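PDB 6DDN: probable sulfate-binding lipoprotein SubI, which probably binds sulfate outside the cytoplasmic membrane and carries it as the solute-binding component of a sulfate transport system. Local coordinates for residues G97-K102 and A116-A121; T52-V57 and L274-A279. All coordinates share one frame; numbering follows the deposited sequence.

Contact 1: residues G97-K102 and A116-A121; sequences GVADGK and ARLVKA. With SO4 (sulfate ion), chain E.
Leu-118 reaches across from helix 113-120 with both its methyl groups and meets the last turn of helix 91-99. The apolar part of the contact divides between these two branches. CD2 lies 3.6 Å from Ala-99 CB and equally near the backbone N of Ala-99, while CD1 turns to Val-98, 4.1 Å from its CG1. The two side chains cross at about a right angle, with Leu-118 CD1 set against CB and CG1 of Val-98. Ala-99, which points toward the neighbouring helix, also touches the aliphatic part of Arg-117, with CB 4.3 Å from CD.

Polar interactions begin beyond that CD. A bend at chi3 (-69°) brings the guanidinium to a bound sulfate, probably from the crystallisation liquor, whose sulfur lies in the plane of the group at its edge. One oxygen, O4, accepts from NE at 3.2 Å (142°) and from NH1 at 3.0 Å (151°), and Arg-96 NE binds the same ion. The remaining nitrogen, NH2, forms a salt bridge to Asp-114, which helps fix the rotation of the guanidinium.

Backbone bonding closes the first helix. A Schellman motif places Gly-101, with positive phi, at C-prime; Lys-102 N bonds to Gly-97 O at 2.8 Å, and the companion bond from Gly-101 N to Val-98 O is weak.

With no hydrogen bond crossing between the segments, the two helices are joined here by apolar packing, mostly of methyl groups, and the polar bonds of Arg-117 lie at the margin, to a sulfate and a carboxylate.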
loop_
_atom_site.group_PDB
_atom_site.type_symbol
_atom_site.label_atom_id
_atom_site.label_comp_id
_atom_site.label_asym_id
_atom_site.label_seq_id
_atom_site.Cartn_x
_atom_site.Cartn_y
_atom_site.Cartn_z
ATOM N N GLY A 97 3.025 -14.040 -9.991
ATOM C CA GLY A 97 4.348 -14.508 -10.369
ATOM C C GLY A 97 4.906 -15.526 -9.396
ATOM O O GLY A 97 5.320 -16.619 -9.790
ATOM N N VAL A 98 4.923 -15.182 -8.106
ATOM C CA VAL A 98 5.457 -16.099 -7.103
ATOM C C VAL A 98 4.580 -17.338 -6.987
ATOM O O VAL A 98 5.081 -18.453 -6.793
ATOM C CB VAL A 98 5.608 -15.387 -5.749
ATOM C CG1 VAL A 98 6.337 -16.285 -4.762
ATOM C CG2 VAL A 98 6.337 -14.064 -5.919
ATOM N N ALA A 99 3.260 -17.166 -7.103
ATOM C CA ALA A 99 2.360 -18.312 -7.057
ATOM C C ALA A 99 2.696 -19.329 -8.135
ATOM O O ALA A 99 2.504 -20.533 -7.935
ATOM C CB ALA A 99 0.910 -17.851 -7.202
ATOM N N ASP A 100 3.208 -18.871 -9.274
ATOM C CA ASP A 100 3.517 -19.790 -10.358
ATOM C C ASP A 100 4.984 -19.721 -10.762
ATOM O O ASP A 100 5.300 -19.624 -11.953
ATOM C CB ASP A 100 2.606 -19.520 -11.554
ATOM C CG ASP A 100 1.211 -20.087 -11.361
ATOM O OD1 ASP A 100 1.091 -21.322 -11.211
ATOM O OD2 ASP A 100 0.240 -19.301 -11.355
ATOM N N GLY A 101 5.885 -19.775 -9.785
ATOM C CA GLY A 101 7.279 -20.105 -10.019
ATOM C C GLY A 101 8.280 -19.012 -9.716
ATOM O O GLY A 101 9.466 -19.321 -9.531
ATOM N N LYS A 102 7.866 -17.749 -9.671
ATOM C CA LYS A 102 8.825 -16.661 -9.521
ATOM C C LYS A 102 9.623 -16.835 -8.234
ATOM O O LYS A 102 9.029 -16.994 -7.157
ATOM C CB LYS A 102 8.123 -15.306 -9.516
ATOM C CG LYS A 102 9.032 -14.118 -9.271
ATOM C CD LYS A 102 8.398 -12.844 -9.803
ATOM C CE LYS A 102 9.416 -11.725 -9.923
ATOM N NZ LYS A 102 9.133 -10.626 -8.961
ATOM N N ALA A 116 -2.976 -14.118 0.599
ATOM C CA ALA A 116 -3.848 -15.286 0.659
ATOM C C ALA A 116 -3.731 -16.147 -0.591
ATOM O O ALA A 116 -3.839 -17.377 -0.505
ATOM C CB ALA A 116 -5.296 -14.846 0.869
ATOM N N ARG A 117 -3.523 -15.530 -1.757
ATOM C CA ARG A 117 -3.316 -16.312 -2.972
ATOM C C ARG A 117 -2.112 -17.234 -2.826
ATOM O O ARG A 117 -2.158 -18.398 -3.239
ATOM C CB ARG A 117 -3.139 -15.388 -4.177
ATOM C CG ARG A 117 -2.806 -16.130 -5.469
ATOM C CD ARG A 117 -2.411 -15.187 -6.597
ATOM N NE ARG A 117 -3.538 -14.391 -7.075
ATOM C CZ ARG A 117 -3.759 -13.127 -6.728
ATOM N NH1 ARG A 117 -4.809 -12.478 -7.212
ATOM N NH2 ARG A 117 -2.929 -12.509 -5.898
ATOM N N LEU A 118 -1.029 -16.733 -2.227
ATOM C CA LEU A 118 0.149 -17.566 -2.012
ATOM C C LEU A 118 -0.104 -18.636 -0.959
ATOM O O LEU A 118 0.461 -19.732 -1.044
ATOM C CB LEU A 118 1.339 -16.700 -1.611
ATOM C CG LEU A 118 1.757 -15.661 -2.648
ATOM C CD1 LEU A 118 3.163 -15.209 -2.367
ATOM C CD2 LEU A 118 1.656 -16.232 -4.050
ATOM N N VAL A 119 -0.935 -18.339 0.041
ATOM C CA VAL A 119 -1.297 -19.354 1.024
ATOM C C VAL A 119 -2.123 -20.451 0.366
ATOM O O VAL A 119 -1.889 -21.645 0.583
ATOM C CB VAL A 119 -2.045 -18.715 2.207
ATOM C CG1 VAL A 119 -2.303 -19.748 3.288
ATOM C CG2 VAL A 119 -1.254 -17.550 2.769
ATOM N N LYS A 120 -3.097 -20.057 -0.460
ATOM C CA LYS A 120 -3.887 -21.016 -1.219
ATOM C C LYS A 120 -3.023 -21.894 -2.115
ATOM O O LYS A 120 -3.436 -23.007 -2.459
ATOM C CB LYS A 120 -4.926 -20.277 -2.066
ATOM C CG LYS A 120 -6.251 -21.001 -2.223
ATOM C CD LYS A 120 -7.213 -20.657 -1.096
ATOM C CE LYS A 120 -8.566 -21.325 -1.304
ATOM N NZ LYS A 120 -8.447 -22.799 -1.479
ATOM N N ALA A 121 -1.837 -21.421 -2.496
ATOM C CA ALA A 121 -0.941 -22.153 -3.378
ATOM C C ALA A 121 0.199 -22.834 -2.632
ATOM O O ALA A 121 1.109 -23.368 -3.272
ATOM C CB ALA A 121 -0.375 -21.215 -4.446
HETATM S S SO4 E . -6.038 -14.887 -9.880
HETATM O O1 SO4 E . -4.941 -15.848 -9.934
HETATM O O2 SO4 E . -5.615 -13.629 -10.488
HETATM O O3 SO4 E . -7.187 -15.413 -10.611
HETATM O O4 SO4 E . -6.417 -14.655 -8.490
#

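Contact 2: residues T52-V57 and L274-A279; sequences TSITLV and LGAATA. With SO4 (sulfate ion), chain F.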
loop_
_atom_site.group_PDB
_atom_site.type_symbol
_atom_site.label_atom_id
_atom_site.label_comp_id
_atom_site.label_asym_id
_atom_site.label_seq_id
_atom_site.Cartn_x
_atom_site.Cartn_y
_atom_site.Cartn_z
ATOM N N THR A 52 24.918 -15.391 1.973
ATOM C CA THR A 52 23.645 -15.880 1.467
ATOM C C THR A 52 22.886 -14.746 0.784
ATOM O O THR A 52 23.170 -13.563 0.992
ATOM C CB THR A 52 22.820 -16.491 2.610
ATOM O OG1 THR A 52 23.620 -17.459 3.302
ATOM C CG2 THR A 52 21.576 -17.186 2.099
ATOM N N SER A 53 21.925 -15.121 -0.058
ATOM C CA SER A 53 21.158 -14.179 -0.858
ATOM C C SER A 53 19.672 -14.484 -0.722
ATOM O O SER A 53 19.255 -15.637 -0.876
ATOM C CB SER A 53 21.587 -14.253 -2.327
ATOM O OG SER A 53 20.888 -13.308 -3.109
ATOM N N ILE A 54 18.878 -13.453 -0.432
ATOM C CA ILE A 54 17.429 -13.577 -0.336
ATOM C C ILE A 54 16.789 -12.566 -1.277
ATOM O O ILE A 54 17.340 -11.491 -1.536
ATOM C CB ILE A 54 16.914 -13.373 1.108
ATOM C CG1 ILE A 54 17.442 -12.061 1.687
ATOM C CG2 ILE A 54 17.310 -14.552 1.986
ATOM C CD1 ILE A 54 16.832 -11.694 3.023
ATOM N N THR A 55 15.613 -12.917 -1.788
ATOM C CA THR A 55 14.896 -12.093 -2.751
ATOM C C THR A 55 13.555 -11.673 -2.171
ATOM O O THR A 55 12.763 -12.522 -1.747
ATOM C CB THR A 55 14.681 -12.839 -4.069
ATOM O OG1 THR A 55 15.948 -13.067 -4.698
ATOM C CG2 THR A 55 13.795 -12.026 -4.999
ATOM N N LEU A 56 13.306 -10.368 -2.159
ATOM C CA LEU A 56 12.030 -9.814 -1.734
ATOM C C LEU A 56 11.225 -9.431 -2.969
ATOM O O LEU A 56 11.653 -8.573 -3.751
ATOM C CB LEU A 56 12.229 -8.596 -0.833
ATOM C CG LEU A 56 10.945 -7.818 -0.531
ATOM C CD1 LEU A 56 9.998 -8.643 0.325
ATOM C CD2 LEU A 56 11.265 -6.504 0.145
ATOM N N VAL A 57 10.077 -10.071 -3.148
ATOM C CA VAL A 57 9.125 -9.707 -4.189
ATOM C C VAL A 57 8.082 -8.813 -3.537
ATOM O O VAL A 57 7.228 -9.287 -2.778
ATOM C CB VAL A 57 8.490 -10.943 -4.840
ATOM C CG1 VAL A 57 7.370 -10.531 -5.786
ATOM C CG2 VAL A 57 9.544 -11.745 -5.584
ATOM N N LEU A 274 15.095 -19.890 4.841
ATOM C CA LEU A 274 14.167 -19.437 5.871
ATOM C C LEU A 274 14.885 -18.938 7.115
ATOM O O LEU A 274 14.279 -18.220 7.913
ATOM C CB LEU A 274 13.184 -20.552 6.232
ATOM C CG LEU A 274 12.199 -20.931 5.122
ATOM C CD1 LEU A 274 10.852 -21.329 5.703
ATOM C CD2 LEU A 274 12.024 -19.793 4.129
ATOM N N GLY A 275 16.155 -19.287 7.293
ATOM C CA GLY A 275 16.941 -18.687 8.351
ATOM C C GLY A 275 17.083 -17.192 8.143
ATOM O O GLY A 275 16.673 -16.397 8.994
ATOM N N ALA A 276 17.650 -16.799 6.999
ATOM C CA ALA A 276 17.816 -15.380 6.702
ATOM C C ALA A 276 16.475 -14.707 6.443
ATOM O O ALA A 276 16.252 -13.571 6.877
ATOM C CB ALA A 276 18.746 -15.197 5.503
ATOM N N ALA A 277 15.571 -15.390 5.734
ATOM C CA ALA A 277 14.270 -14.804 5.428
ATOM C C ALA A 277 13.493 -14.483 6.699
ATOM O O ALA A 277 12.858 -13.425 6.797
ATOM C CB ALA A 277 13.470 -15.741 4.524
ATOM N N THR A 278 13.531 -15.379 7.689
ATOM C CA THR A 278 12.896 -15.081 8.970
ATOM C C THR A 278 13.613 -13.942 9.685
ATOM O O THR A 278 12.968 -13.073 10.282
ATOM C CB THR A 278 12.866 -16.326 9.855
ATOM O OG1 THR A 278 12.247 -17.403 9.143
ATOM C CG2 THR A 278 12.090 -16.058 11.135
ATOM N N ALA A 279 14.947 -13.933 9.635
ATOM C CA ALA A 279 15.699 -12.849 10.255
ATOM C C ALA A 279 15.363 -11.511 9.610
ATOM O O ALA A 279 15.194 -10.503 10.305
ATOM C CB ALA A 279 17.199 -13.130 10.162
HETATM S S SO4 F . 19.926 -19.458 5.453
HETATM O O1 SO4 F . 19.832 -19.511 3.996
HETATM O O2 SO4 F . 21.305 -19.170 5.832
HETATM O O3 SO4 F . 19.052 -18.405 5.959
HETATM O O4 SO4 F . 19.515 -20.739 6.022
#
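Ile-54 packs against Ala-276 where the first strand of an alpha/beta domain is covered by the start of helix 274-284. Strand 53-58 runs parallel to both 83-88 and 106-108, with 257-267 antiparallel beyond 106-108; this strand order is that of the type 2 periplasmic-binding-protein fold, and the helix lies over one face of the sheet.

The Ile-54 side chain leaves the strand toward the helix. CB itself stays back, 5.1 Å from Ala-276 CB, and the two branches do the touching unequally. CG2, anti to the carbonyl carbon, makes the closest approach: it is 3.9 Å from Ala-276 CB and 4.2 Å from Ala-277 N. The other branch starts with CG1 between the backbone N and carbonyl carbon (chi1 53°), then extends (chi2 172°) to carry the tip, CD1, alongside the helix, where it is 4.3 Å from Ala-276 O. Leu-106 and Val-84 of the flanking strands also touch this side chain, and Leu-106 touches Ala-277 as well. With only a methyl group on Ala-276 and Ala-277, the helix backbone sits close to the branched, buried Ile-54, the CA atoms of Ile-54 and Ala-277 being 6.7 Å apart.

At the solvent-facing margin a sulfate, probably from the crystallisation liquor, sits by the first helical turn. His-273 ND1 binds it, and its O3 is modelled so near Ala-276 N that the exact length of that hydrogen bond is doubtful. An anion here would be favoured by the helix N-terminus. Thr-52 borders the ion with its methyl group, CG2 being 3.5 Å from sulfate O1. Within the turn, Leu-274 O accepts two hydrogen bonds from Thr-278: one from the backbone N at 2.9 Å, the other from OG1, which lies in the carbonyl plane.

Overall arrangement
Both segments of contact 1 fall between the two segments of contact 2 along the chain: strand 53-58 comes first, helices 91-99 and 113-120 follow, and helix 274-284 returns much later to the first strand. The centres of the two contacts are about 17 Å apart, in the same part of the molecule, and they meet through Val-57 near the far end of the strand segment. Its CG1 is 3.7 Å from Val-98 CG2, and its CG2 is 3.6 Å from Lys-102 NZ. Strand 53-58 therefore joins the two: contact 2 brings a late helix onto the strand, while contact 1 pairs early helices, tying distant parts of the chain into one alpha/beta unit.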